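Local atomic coordinates of alpha-1,6-mannanase (PDB entry 4V1S), a protein that probably hydrolyses alpha-1,6-mannosidic linkages in mannan, as a family GH76 glycoside hydrolase of a gut bacterium. Residues L183-F189 and Q199-C204; S205-M209 and I231-T235; L210-K214 and Y224-A228; D244-D249 and Q261-A267; D180-G184 and A250-A254. All coordinates share one frame; numbering follows the deposited sequence.

Contacts 2 and 3 follow one another down the same pair of antiparallel helices, 202-219 and 222-239, with centres about 9 Å apart. Contact 1 lies at the start of helix 202-219. It touches contact 2 through Leu-183 O and Trp-234 NE1, a probable hydrogen bond of 2.8 Å, and shares Leu-183 and Gly-184 with contact 5, whose centre is about 6 Å away. Contacts 4 and 5 use successive parts of strand 246-252, but their centres are about 18 Å apart. Contacts 1 and 4 meet at Thr-202 OG1 and Trp-248 O, 2.7 Å apart, and share a bound glycerol, held by Asn-201 and Asp-249. This glycerol probably came from the crystallisation liquor.

Contact 1: residues L183-F189 and Q199-C204; sequences LGGGIYF and QKNTIC
Lys-200 lies over the ring of Tyr-188 and carries its ammonium group to the carbonyls of two glycines in the loop. Extended beyond CG, its chain brings NZ within 2.9 Å of both Gly-185 O and Gly-186 O, bonding each from above the carbonyl plane. On the way CE passes over the middle of the Tyr-188 ring, 3.7 Å from its centroid, a CH-pi contact to which NZ adds a cation-pi interaction. A side chain on Gly-186 would crowd CD of this lysine, so the bare backbone suits the place. NZ also bonds to Val-182 O and forms a salt bridge with Asp-180, which accepts a hydrogen bond from Tyr-188 OH. A methionine in place of Lys-200 would probably leave the glycine carbonyls without this donor and the carboxylate without its counter-charge.

The single beta bridge of Tyr-188 with Lys-200 and the buried lysine end make the close-packed part. Asn-201 N donates to Ile-187 O at 3.2 Å and Phe-189 N to Gln-199 O at 3.1 Å, while a water links Ile-187 N to Asn-201 O. Ile-187 CG2 rests on the small Cys-204, 3.7 Å from its CB. The Asn-201 amide lies against Phe-189, ND2 3.3 Å from Phe-189 CB, ring and amide planes 37° apart. The partly exposed flank is looser: Leu-183 CD1 comes no nearer than 4.3 Å to Lys-200 CG.

Asn-201 holds the N-cap position of helix 202-219, but its amide does not cap it; OD1 accepts from Gln-199 NE2 and bonds a glycerol. Lys-200 pairs by backbone with Lys-251 of strand 246-252, and helix 142-159 touches Phe-189 and Cys-204.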
# COMPACT_ATOMS: atom_id res chain seq x y z
N LEU A 183 -5.95 -25.26 0.18
CA LEU A 183 -6.09 -24.79 -1.21
C LEU A 183 -4.82 -24.90 -2.05
O LEU A 183 -4.75 -24.34 -3.15
CB LEU A 183 -6.62 -23.34 -1.26
CG LEU A 183 -8.02 -23.14 -0.67
CD1 LEU A 183 -8.44 -21.68 -0.78
CD2 LEU A 183 -9.06 -24.03 -1.32
N GLY A 184 -3.81 -25.62 -1.55
CA GLY A 184 -2.58 -25.82 -2.28
C GLY A 184 -1.54 -24.73 -2.12
O GLY A 184 -0.49 -24.78 -2.74
N GLY A 185 -1.81 -23.78 -1.24
CA GLY A 185 -0.94 -22.63 -1.06
C GLY A 185 -1.74 -21.39 -0.74
O GLY A 185 -2.92 -21.46 -0.43
N GLY A 186 -1.09 -20.24 -0.80
CA GLY A 186 -1.77 -18.98 -0.54
C GLY A 186 -1.90 -18.69 0.94
O GLY A 186 -1.54 -19.52 1.80
N ILE A 187 -2.40 -17.50 1.22
CA ILE A 187 -2.39 -16.93 2.57
C ILE A 187 -3.81 -16.48 2.94
O ILE A 187 -4.48 -15.81 2.17
CB ILE A 187 -1.39 -15.75 2.64
CG1 ILE A 187 0.02 -16.26 2.37
CG2 ILE A 187 -1.45 -14.99 3.99
CD1 ILE A 187 1.08 -15.18 2.21
N TYR A 188 -4.23 -16.87 4.15
CA TYR A 188 -5.52 -16.51 4.67
C TYR A 188 -5.65 -15.00 4.79
O TYR A 188 -4.68 -14.30 5.02
CB TYR A 188 -5.75 -17.12 6.06
CG TYR A 188 -5.69 -18.61 6.10
CD1 TYR A 188 -6.78 -19.40 5.75
CD2 TYR A 188 -4.52 -19.24 6.50
CE1 TYR A 188 -6.69 -20.78 5.79
CE2 TYR A 188 -4.43 -20.61 6.55
CZ TYR A 188 -5.52 -21.37 6.19
OH TYR A 188 -5.41 -22.72 6.24
N PHE A 189 -6.89 -14.50 4.71
CA PHE A 189 -7.09 -13.11 4.99
C PHE A 189 -6.68 -12.73 6.40
O PHE A 189 -6.00 -11.74 6.58
CB PHE A 189 -8.57 -12.77 4.80
CG PHE A 189 -8.91 -11.31 4.93
CD1 PHE A 189 -8.22 -10.35 4.20
CD2 PHE A 189 -9.88 -10.89 5.85
CE1 PHE A 189 -8.51 -9.01 4.35
CE2 PHE A 189 -10.19 -9.53 5.98
CZ PHE A 189 -9.49 -8.59 5.24
N GLN A 199 -11.03 -17.93 3.93
CA GLN A 199 -10.65 -17.64 2.55
C GLN A 199 -9.19 -17.22 2.48
O GLN A 199 -8.61 -16.77 3.48
CB GLN A 199 -11.55 -16.55 1.97
CG GLN A 199 -11.52 -15.25 2.76
CD GLN A 199 -12.59 -14.29 2.32
OE1 GLN A 199 -13.77 -14.40 2.72
NE2 GLN A 199 -12.21 -13.36 1.48
N LYS A 200 -8.63 -17.39 1.28
CA LYS A 200 -7.28 -16.94 0.95
C LYS A 200 -7.38 -15.91 -0.16
O LYS A 200 -8.18 -16.03 -1.08
CB LYS A 200 -6.37 -18.12 0.56
CG LYS A 200 -6.17 -19.08 1.72
CD LYS A 200 -5.10 -20.10 1.42
CE LYS A 200 -4.67 -20.85 2.69
NZ LYS A 200 -3.44 -21.66 2.45
N ASN A 201 -6.56 -14.87 -0.05
CA ASN A 201 -6.83 -13.58 -0.71
C ASN A 201 -5.62 -13.08 -1.51
O ASN A 201 -4.47 -13.18 -1.08
CB ASN A 201 -7.24 -12.52 0.35
CG ASN A 201 -8.52 -12.89 1.06
OD1 ASN A 201 -9.55 -12.21 0.93
ND2 ASN A 201 -8.47 -14.00 1.78
N THR A 202 -5.91 -12.57 -2.70
CA THR A 202 -4.90 -12.03 -3.55
C THR A 202 -4.08 -10.97 -2.83
O THR A 202 -2.87 -10.97 -2.95
CB THR A 202 -5.52 -11.44 -4.82
OG1 THR A 202 -6.25 -12.47 -5.49
CG2 THR A 202 -4.44 -10.88 -5.72
N ILE A 203 -4.73 -10.10 -2.07
CA ILE A 203 -3.98 -9.01 -1.44
C ILE A 203 -2.94 -9.57 -0.48
O ILE A 203 -1.83 -9.04 -0.41
CB ILE A 203 -4.87 -7.94 -0.77
CG1 ILE A 203 -4.02 -6.74 -0.31
CG2 ILE A 203 -5.70 -8.51 0.37
CD1 ILE A 203 -3.29 -6.02 -1.44
N CYS A 204 -3.28 -10.64 0.24
CA CYS A 204 -2.32 -11.28 1.11
C CYS A 204 -1.13 -11.86 0.33
O CYS A 204 0.00 -11.65 0.75
CB CYS A 204 -2.99 -12.36 1.94
SG CYS A 204 -4.33 -11.73 2.94
O HOH W 1 -3.15 -15.69 -0.79

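Contact 2: residues S205-M209 and I231-T235; sequences SAVTM and INDWT
Ile-231 pushes its branched side chain against three residues of helix 202-219, which runs antiparallel to helix 222-239 here (158° between the short axes, 10.1 Å apart). With CG2 anti to the backbone N (chi1 -66° for CG1), this methyl fits between Ser-205 and Met-209, 3.6 Å from Ser-205 OG and 3.8 Å from Met-209 CG. The other branch reaches a different neighbour, its CD1 meeting Thr-208 CG2 at about a right angle. A beta-branched residue suits the place because CG2 sits between two residues one turn apart while the longer arm reaches Thr-208.

Asn-232 takes the end of Met-209. The thioether bends at its last torsion, laying CE 3.4 Å from Asn-232 OD1 and close to Asn-232 CB. The oxygen's hydrogen bond is to Trp-274 NE1; the Met-209 methyl makes a packing contact.

Trp-234 turns its indole so that Ser-205 OG lies at the ring edge, near the plane, 3.9 Å from CZ3. The indole NE1 is engaged with Leu-183 O in the loop beyond.

Thr-235 closes the walk. Its OG1 donates to Ile-231 O at 2.7 Å, from above the carbonyl plane, so that oxygen takes this hydroxyl as well as the helical Thr-235 N. The same OG1 stands 2.7 Å from Ser-205 OG.

The chemistry is thus that of a mixed interface, methyls and methylenes interleaved with small hydroxyls, with the threonine hydroxyls of both helices bonded to carbonyls of their own helix, as buried threonines in helices often are.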
# COMPACT_ATOMS: atom_id res chain seq x y z
N SER A 205 -1.38 -12.56 -0.79
CA SER A 205 -0.29 -12.96 -1.67
C SER A 205 0.58 -11.77 -2.06
O SER A 205 1.80 -11.81 -1.94
CB SER A 205 -0.81 -13.58 -2.96
OG SER A 205 -1.36 -14.88 -2.75
N ALA A 206 -0.08 -10.73 -2.54
CA ALA A 206 0.61 -9.63 -3.21
C ALA A 206 1.48 -8.79 -2.28
O ALA A 206 2.65 -8.50 -2.60
CB ALA A 206 -0.41 -8.78 -3.96
N VAL A 207 0.96 -8.40 -1.13
CA VAL A 207 1.78 -7.62 -0.21
C VAL A 207 2.89 -8.50 0.41
O VAL A 207 3.97 -8.02 0.75
CB VAL A 207 0.99 -6.91 0.90
CG1 VAL A 207 0.04 -5.90 0.30
CG2 VAL A 207 0.26 -7.86 1.85
N THR A 208 2.61 -9.79 0.59
CA THR A 208 3.63 -10.68 1.11
C THR A 208 4.76 -10.87 0.06
O THR A 208 5.94 -10.83 0.41
CB THR A 208 3.02 -12.00 1.58
OG1 THR A 208 2.07 -11.76 2.59
CG2 THR A 208 4.04 -12.95 2.13
N MET A 209 4.40 -11.05 -1.21
CA MET A 209 5.37 -11.11 -2.25
C MET A 209 6.25 -9.87 -2.33
O MET A 209 7.47 -9.97 -2.42
CB MET A 209 4.72 -11.35 -3.62
CG MET A 209 4.17 -12.77 -3.80
SD MET A 209 2.99 -12.94 -5.16
CE MET A 209 3.86 -12.11 -6.48
N ILE A 231 4.59 -18.35 -3.61
CA ILE A 231 3.31 -17.68 -3.45
C ILE A 231 2.81 -17.17 -4.81
O ILE A 231 1.62 -17.30 -5.13
CB ILE A 231 3.42 -16.53 -2.43
CG1 ILE A 231 3.70 -17.11 -1.03
CG2 ILE A 231 2.16 -15.68 -2.45
CD1 ILE A 231 4.26 -16.08 -0.07
N ASN A 232 3.70 -16.61 -5.62
CA ASN A 232 3.31 -16.16 -6.95
C ASN A 232 2.75 -17.29 -7.82
O ASN A 232 1.71 -17.13 -8.45
CB ASN A 232 4.45 -15.52 -7.69
CG ASN A 232 4.01 -14.95 -9.02
OD1 ASN A 232 3.07 -14.15 -9.07
ND2 ASN A 232 4.64 -15.38 -10.11
N ASP A 233 3.46 -18.41 -7.85
CA ASP A 233 3.00 -19.57 -8.64
C ASP A 233 1.57 -19.95 -8.24
O ASP A 233 0.71 -20.16 -9.10
CB ASP A 233 3.94 -20.75 -8.43
CG ASP A 233 5.25 -20.62 -9.17
OD1 ASP A 233 5.43 -19.68 -9.97
OD2 ASP A 233 6.12 -21.47 -8.93
N TRP A 234 1.30 -20.00 -6.94
CA TRP A 234 -0.05 -20.33 -6.46
C TRP A 234 -1.06 -19.27 -6.91
O TRP A 234 -2.18 -19.58 -7.34
CB TRP A 234 -0.09 -20.48 -4.93
CG TRP A 234 -1.44 -20.83 -4.41
CD1 TRP A 234 -1.99 -22.09 -4.24
CD2 TRP A 234 -2.47 -19.91 -4.01
NE1 TRP A 234 -3.27 -22.00 -3.77
CE2 TRP A 234 -3.59 -20.67 -3.62
CE3 TRP A 234 -2.53 -18.52 -3.91
CZ2 TRP A 234 -4.76 -20.08 -3.14
CZ3 TRP A 234 -3.69 -17.93 -3.44
CH2 TRP A 234 -4.80 -18.71 -3.08
N THR A 235 -0.68 -18.00 -6.75
CA THR A 235 -1.59 -16.91 -7.03
C THR A 235 -1.95 -16.85 -8.52
O THR A 235 -3.12 -16.70 -8.88
CB THR A 235 -0.98 -15.59 -6.55
OG1 THR A 235 -0.60 -15.73 -5.16
CG2 THR A 235 -1.99 -14.46 -6.68

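Contact 3: residues L210-K214 and Y224-A228; sequences LSCMK and YLDAA
Cys-212 and Tyr-224 meet through each other's backbone oxygens: Cys-212 CB lies 3.4 Å from Tyr-224 O, and Tyr-224 CB lies 3.4 Å from Cys-212 O. These are van der Waals contacts of carbon on carbonyl, and no hydrogen bond crosses between the segments. Tyr-224 O serves its own helix, accepting from Ala-228 N.

Apolar contacts of the small residues come next. Cys-212 SG rests against the methyl of Ala-227 at 3.8 Å, and Cys-212 CB faces Ala-228 CB. Two alanines and a cysteine present short side chains, which lets the axes of the short segments approach to 8.1 Å while they run nearly antiparallel, at 156°. Helices 202-219 and 222-239 follow each other in the chain with a short connection, consecutive antiparallel helices consistent with the six-hairpin clan to which GH76 belongs.

A sulfur contact fills the flank beside them. Met-213 points its first bond away from helix 222-239, but the chain bends at chi2 and chi3 (-50° and -54°) and folds SD back, placing it 3.6 Å from Ala-228 CB and 3.8 Å from Leu-225 CD1. CE shares the same leucine methyl. A flexible, unbranched thioether is well suited to such a return, and the leucine brings its tip nearer although it too starts out away.

Beyond the pair, Lys-276 and Ala-280 of helix 264-281 touch Met-213, whereas Lys-169 and Leu-172 of helix 162-177 touch Tyr-224.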
# COMPACT_ATOMS: atom_id res chain seq x y z
N LEU A 210 5.63 -8.70 -2.29
CA LEU A 210 6.39 -7.47 -2.40
C LEU A 210 7.33 -7.32 -1.19
O LEU A 210 8.48 -6.96 -1.35
CB LEU A 210 5.48 -6.26 -2.57
CG LEU A 210 6.24 -4.95 -2.79
CD1 LEU A 210 7.13 -5.01 -4.03
CD2 LEU A 210 5.27 -3.79 -2.94
N SER A 211 6.82 -7.63 -0.00
CA SER A 211 7.63 -7.57 1.22
C SER A 211 8.82 -8.53 1.12
O SER A 211 9.96 -8.17 1.46
CB SER A 211 6.79 -7.94 2.44
OG SER A 211 5.75 -7.00 2.70
N CYS A 212 8.55 -9.75 0.67
CA CYS A 212 9.60 -10.75 0.45
C CYS A 212 10.67 -10.22 -0.50
O CYS A 212 11.86 -10.36 -0.23
CB CYS A 212 9.03 -12.06 -0.11
SG CYS A 212 8.24 -13.14 1.09
N MET A 213 10.25 -9.62 -1.61
CA MET A 213 11.22 -9.11 -2.58
C MET A 213 12.04 -7.94 -2.01
O MET A 213 13.26 -7.86 -2.26
CB MET A 213 10.54 -8.74 -3.89
CG MET A 213 10.00 -9.95 -4.64
SD MET A 213 11.18 -11.32 -4.84
CE MET A 213 12.56 -10.48 -5.61
N LYS A 214 11.40 -7.08 -1.23
CA LYS A 214 12.12 -5.98 -0.60
C LYS A 214 13.12 -6.50 0.42
O LYS A 214 14.27 -6.04 0.44
CB LYS A 214 11.15 -4.95 0.01
CG LYS A 214 10.40 -4.12 -1.04
CD LYS A 214 9.42 -3.13 -0.45
CE LYS A 214 9.03 -2.11 -1.52
NZ LYS A 214 10.11 -1.11 -1.72
N TYR A 224 13.57 -15.63 1.04
CA TYR A 224 12.57 -14.62 0.69
C TYR A 224 12.19 -14.66 -0.80
O TYR A 224 11.01 -14.55 -1.16
CB TYR A 224 13.08 -13.23 1.06
CG TYR A 224 13.14 -12.94 2.55
CD1 TYR A 224 11.99 -12.98 3.32
CD2 TYR A 224 14.32 -12.58 3.16
CE1 TYR A 224 12.03 -12.69 4.68
CE2 TYR A 224 14.39 -12.30 4.51
CZ TYR A 224 13.24 -12.33 5.28
OH TYR A 224 13.29 -12.03 6.63
N LEU A 225 13.19 -14.79 -1.67
CA LEU A 225 12.94 -14.96 -3.10
C LEU A 225 12.14 -16.23 -3.36
O LEU A 225 11.17 -16.21 -4.12
CB LEU A 225 14.24 -14.98 -3.90
CG LEU A 225 14.11 -15.24 -5.42
CD1 LEU A 225 13.24 -14.21 -6.13
CD2 LEU A 225 15.48 -15.28 -6.05
N ASP A 226 12.52 -17.33 -2.70
CA ASP A 226 11.82 -18.59 -2.90
C ASP A 226 10.37 -18.51 -2.43
O ASP A 226 9.49 -19.08 -3.07
CB ASP A 226 12.54 -19.74 -2.20
CG ASP A 226 13.89 -20.07 -2.85
OD1 ASP A 226 14.09 -19.79 -4.07
OD2 ASP A 226 14.73 -20.63 -2.13
N ALA A 227 10.12 -17.77 -1.35
CA ALA A 227 8.76 -17.56 -0.87
C ALA A 227 7.94 -16.77 -1.90
O ALA A 227 6.83 -17.15 -2.20
CB ALA A 227 8.76 -16.88 0.48
N ALA A 228 8.51 -15.69 -2.43
CA ALA A 228 7.81 -14.89 -3.43
C ALA A 228 7.42 -15.74 -4.64
O ALA A 228 6.29 -15.66 -5.15
CB ALA A 228 8.65 -13.69 -3.85

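Contact 4: residues D244-D249 and Q261-A267; sequences DNLLWD and QKWSYNA. With GOL (glycerol), chain C.
Trp-248 passes Lys-262 with their CA atoms 5.2 Å apart, and waters join the two backbones, one of them donating to Leu-247 O and Gln-261 O and accepting from Trp-263 N and Asn-266 ND2. The segments bring strand 246-252 up to the start of helix 264-281, a small sheet meeting a helix of the barrel expected for family GH76. Just before the strand, Asp-244 forms an Asx turn, its OD1 accepting from Leu-246 N, while OD2 takes a salt bridge from Lys-262 NZ at 2.8 Å on the syn side, 24° out of the carboxylate plane. The lysine chain is extended beyond CG, which lets it run beside Trp-248, CE 3.8 Å from NE1, and lie across Leu-246. Its ammonium has a second salt bridge, to Asp-241. Leu-247 packs on the first turn of helix 264-281, CG resting 3.7 Å from Asn-266 O and CD2 beside Ala-267 CA. At the far end Asp-249 turns its carboxylate toward a pocket shared with the glycerol: Asn-266 ND2 gives OD1 a weak bond at 3.1 Å, the edge of Trp-263 lies against the same oxygen, and glycerol O3 donates to Asp-249 OD1 at 2.6 Å.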
# COMPACT_ATOMS: atom_id res chain seq x y z
N ASP A 244 -7.96 -11.36 -19.15
CA ASP A 244 -7.57 -9.93 -19.12
C ASP A 244 -6.36 -9.63 -18.25
O ASP A 244 -5.97 -8.47 -18.13
CB ASP A 244 -8.74 -9.05 -18.70
CG ASP A 244 -9.22 -9.32 -17.29
OD1 ASP A 244 -8.64 -10.20 -16.59
OD2 ASP A 244 -10.21 -8.68 -16.89
N ASN A 245 -5.73 -10.66 -17.69
CA ASN A 245 -4.56 -10.51 -16.83
C ASN A 245 -4.81 -9.68 -15.59
O ASN A 245 -3.89 -9.16 -14.99
CB ASN A 245 -3.36 -10.00 -17.61
CG ASN A 245 -2.76 -11.09 -18.46
OD1 ASN A 245 -2.19 -12.05 -17.94
ND2 ASN A 245 -2.93 -10.98 -19.77
N LEU A 246 -6.07 -9.62 -15.18
CA LEU A 246 -6.42 -9.00 -13.91
C LEU A 246 -6.63 -10.07 -12.84
O LEU A 246 -6.72 -11.25 -13.14
CB LEU A 246 -7.65 -8.11 -14.05
CG LEU A 246 -7.41 -6.91 -14.98
CD1 LEU A 246 -8.65 -6.03 -15.04
CD2 LEU A 246 -6.18 -6.09 -14.59
N LEU A 247 -6.66 -9.62 -11.59
CA LEU A 247 -6.69 -10.53 -10.45
C LEU A 247 -8.07 -10.58 -9.81
O LEU A 247 -8.66 -9.53 -9.51
CB LEU A 247 -5.69 -10.09 -9.37
CG LEU A 247 -4.19 -10.37 -9.54
CD1 LEU A 247 -3.86 -11.86 -9.52
CD2 LEU A 247 -3.62 -9.71 -10.79
N TRP A 248 -8.55 -11.80 -9.60
CA TRP A 248 -9.73 -12.01 -8.77
C TRP A 248 -9.37 -11.71 -7.31
O TRP A 248 -8.22 -11.49 -6.98
CB TRP A 248 -10.26 -13.44 -8.95
CG TRP A 248 -10.75 -13.71 -10.35
CD1 TRP A 248 -11.55 -12.90 -11.09
CD2 TRP A 248 -10.48 -14.86 -11.17
NE1 TRP A 248 -11.80 -13.46 -12.32
CE2 TRP A 248 -11.14 -14.66 -12.40
CE3 TRP A 248 -9.73 -16.03 -10.99
CZ2 TRP A 248 -11.10 -15.61 -13.44
CZ3 TRP A 248 -9.68 -16.95 -12.02
CH2 TRP A 248 -10.35 -16.74 -13.24
N ASP A 249 -10.37 -11.67 -6.44
CA ASP A 249 -10.18 -11.21 -5.07
C ASP A 249 -9.73 -12.29 -4.08
O ASP A 249 -8.83 -12.06 -3.28
CB ASP A 249 -11.45 -10.56 -4.51
CG ASP A 249 -11.17 -9.76 -3.26
OD1 ASP A 249 -10.38 -8.84 -3.35
OD2 ASP A 249 -11.75 -10.05 -2.20
N GLN A 261 -14.62 -10.48 -7.91
CA GLN A 261 -14.47 -9.02 -7.84
C GLN A 261 -13.05 -8.61 -8.15
O GLN A 261 -12.10 -9.08 -7.53
CB GLN A 261 -14.87 -8.48 -6.47
CG GLN A 261 -14.63 -6.99 -6.29
CD GLN A 261 -15.56 -6.12 -7.12
OE1 GLN A 261 -16.76 -6.43 -7.26
NE2 GLN A 261 -15.03 -5.01 -7.66
N LYS A 262 -12.91 -7.71 -9.12
CA LYS A 262 -11.61 -7.18 -9.50
C LYS A 262 -11.40 -5.81 -8.88
O LYS A 262 -12.18 -4.88 -9.13
CB LYS A 262 -11.50 -7.09 -11.01
CG LYS A 262 -11.31 -8.47 -11.61
CD LYS A 262 -11.40 -8.52 -13.10
CE LYS A 262 -11.23 -9.95 -13.57
NZ LYS A 262 -11.62 -10.12 -14.99
N TRP A 263 -10.33 -5.70 -8.11
CA TRP A 263 -9.94 -4.45 -7.49
C TRP A 263 -8.58 -4.03 -8.01
O TRP A 263 -7.67 -4.86 -8.15
CB TRP A 263 -9.81 -4.60 -5.95
CG TRP A 263 -11.11 -4.88 -5.27
CD1 TRP A 263 -11.41 -5.96 -4.56
CD2 TRP A 263 -12.25 -4.01 -5.19
NE1 TRP A 263 -12.69 -5.88 -4.06
CE2 TRP A 263 -13.23 -4.67 -4.43
CE3 TRP A 263 -12.54 -2.74 -5.70
CZ2 TRP A 263 -14.48 -4.11 -4.16
CZ3 TRP A 263 -13.77 -2.16 -5.44
CH2 TRP A 263 -14.73 -2.85 -4.66
N SER A 264 -8.41 -2.72 -8.14
CA SER A 264 -7.16 -2.17 -8.66
C SER A 264 -5.91 -2.58 -7.87
O SER A 264 -4.89 -2.89 -8.49
CB SER A 264 -7.25 -0.64 -8.78
OG SER A 264 -7.55 -0.04 -7.53
N TYR A 265 -5.97 -2.57 -6.54
CA TYR A 265 -4.80 -2.83 -5.75
C TYR A 265 -4.32 -4.28 -5.79
O TYR A 265 -3.17 -4.56 -5.55
CB TYR A 265 -4.98 -2.36 -4.31
CG TYR A 265 -5.77 -3.24 -3.35
CD1 TYR A 265 -6.92 -3.97 -3.76
CD2 TYR A 265 -5.40 -3.33 -2.02
CE1 TYR A 265 -7.64 -4.75 -2.87
CE2 TYR A 265 -6.10 -4.11 -1.13
CZ TYR A 265 -7.22 -4.82 -1.54
OH TYR A 265 -7.90 -5.59 -0.64
N ASN A 266 -5.20 -5.20 -6.14
CA ASN A 266 -4.78 -6.60 -6.32
C ASN A 266 -3.93 -6.74 -7.59
O ASN A 266 -2.92 -7.43 -7.59
CB ASN A 266 -5.98 -7.53 -6.32
CG ASN A 266 -6.43 -7.85 -4.92
OD1 ASN A 266 -5.61 -7.87 -3.99
ND2 ASN A 266 -7.71 -8.05 -4.75
N ALA A 267 -4.31 -6.03 -8.65
CA ALA A 267 -3.41 -5.88 -9.82
C ALA A 267 -2.12 -5.13 -9.46
O ALA A 267 -1.01 -5.59 -9.76
CB ALA A 267 -4.13 -5.22 -10.98
C1 GOL C . -10.83 -8.71 1.74
O1 GOL C . -11.33 -7.47 2.29
C2 GOL C . -9.94 -8.43 0.53
O2 GOL C . -9.75 -9.65 -0.19
C3 GOL C . -10.58 -7.36 -0.35
O3 GOL C . -9.77 -7.07 -1.50
O HOH W 2 -7.58 -7.04 -10.24
O HOH W 3 -9.47 -8.38 -7.19
O HOH W 4 -14.04 -12.31 -13.92
O HOH W 5 -7.68 -9.79 -2.07
O HOH W 6 -13.79 -7.91 -2.30

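Contact 5: residues D180-G184 and A250-A254; sequences DNVLG and AKMVA
Val-182 and Leu-183 make a partly exposed apolar patch on Lys-251 and Val-253, where the loop between helix 162-177 and strand 199-201 reaches the C-terminal end of strand 246-252 and the residue after it. No hydrogen bond joins the segments. The leucine methyls pack on backbone oxygens as well as on the lysine stem: CD1 of Leu-183 lies 3.7 Å from Lys-251 O, with Lys-251 CG and Val-253 CG2 each 3.9 Å away, while CD2 reaches Met-252 O at 3.9 Å. With CG beside the backbone N (chi1 -62°) and an extended tip, this forked side chain spreads both methyls over the strand. Val-182 CG1 meets Val-253 CG1 at 3.7 Å, the two valines crossing at about a right angle. Lys-251 NZ is bonded to Gly-256 O. Cut back to an alanine, Leu-183 would no longer reach the strand, and a gap beside Val-253 and Lys-251 is likely to open.

Within the loop, Asp-180 OD1 accepts from Val-182 N at 3.0 Å in an Asx turn. The backbone oxygens of Val-182 and Leu-183 bond to Lys-200 and Trp-234 while their side chains meet the strand. With no hydrogen bond across it, the contact probably depends mainly on van der Waals fit.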
# COMPACT_ATOMS: atom_id res chain seq x y z
N ASP A 180 -0.11 -21.78 4.12
CA ASP A 180 -0.05 -23.23 4.33
C ASP A 180 -0.63 -23.89 3.07
O ASP A 180 -0.95 -23.21 2.10
CB ASP A 180 -0.75 -23.68 5.64
CG ASP A 180 -2.23 -23.38 5.64
OD1 ASP A 180 -2.83 -23.31 4.53
OD2 ASP A 180 -2.79 -23.26 6.74
N ASN A 181 -0.72 -25.22 3.07
CA ASN A 181 -1.17 -25.95 1.89
C ASN A 181 -2.68 -26.16 1.75
O ASN A 181 -3.12 -26.89 0.88
CB ASN A 181 -0.38 -27.25 1.75
CG ASN A 181 0.94 -27.03 1.05
OD1 ASN A 181 2.00 -27.48 1.50
ND2 ASN A 181 0.88 -26.34 -0.07
N VAL A 182 -3.47 -25.50 2.59
CA VAL A 182 -4.93 -25.44 2.37
C VAL A 182 -5.10 -24.71 1.04
O VAL A 182 -4.43 -23.71 0.79
CB VAL A 182 -5.62 -24.78 3.57
CG1 VAL A 182 -7.10 -24.53 3.32
CG2 VAL A 182 -5.42 -25.67 4.81
N LEU A 183 -5.95 -25.26 0.18
CA LEU A 183 -6.09 -24.79 -1.21
C LEU A 183 -4.82 -24.90 -2.05
O LEU A 183 -4.75 -24.34 -3.15
CB LEU A 183 -6.62 -23.34 -1.26
CG LEU A 183 -8.02 -23.14 -0.67
CD1 LEU A 183 -8.44 -21.68 -0.78
CD2 LEU A 183 -9.06 -24.03 -1.32
N GLY A 184 -3.81 -25.62 -1.55
CA GLY A 184 -2.58 -25.82 -2.28
C GLY A 184 -1.54 -24.73 -2.12
O GLY A 184 -0.49 -24.78 -2.74
N ALA A 250 -10.36 -13.46 -4.13
CA ALA A 250 -10.15 -14.45 -3.07
C ALA A 250 -10.69 -15.80 -3.50
O ALA A 250 -11.50 -15.88 -4.43
CB ALA A 250 -10.84 -14.01 -1.80
N LYS A 251 -10.22 -16.83 -2.82
CA LYS A 251 -10.70 -18.20 -3.03
C LYS A 251 -11.17 -18.74 -1.67
O LYS A 251 -10.46 -18.64 -0.68
CB LYS A 251 -9.60 -19.07 -3.63
CG LYS A 251 -10.06 -20.44 -4.07
CD LYS A 251 -8.98 -21.09 -4.90
CE LYS A 251 -9.29 -22.51 -5.30
NZ LYS A 251 -9.94 -22.50 -6.62
N MET A 252 -12.40 -19.26 -1.66
CA MET A 252 -13.04 -19.76 -0.44
C MET A 252 -12.52 -21.14 -0.09
O MET A 252 -12.39 -22.01 -0.94
CB MET A 252 -14.56 -19.84 -0.61
CG MET A 252 -15.23 -18.53 -1.00
SD MET A 252 -14.96 -17.21 0.20
CE MET A 252 -13.99 -16.07 -0.77
N VAL A 253 -12.19 -21.33 1.17
CA VAL A 253 -11.63 -22.60 1.61
C VAL A 253 -12.65 -23.74 1.58
O VAL A 253 -12.30 -24.88 1.24
CB VAL A 253 -10.98 -22.45 2.99
CG1 VAL A 253 -10.73 -23.79 3.66
CG2 VAL A 253 -9.70 -21.65 2.87
N ALA A 254 -13.90 -23.44 1.89
CA ALA A 254 -14.93 -24.48 2.01
C ALA A 254 -15.14 -25.24 0.71
O ALA A 254 -15.21 -26.47 0.70
CB ALA A 254 -16.25 -23.85 2.44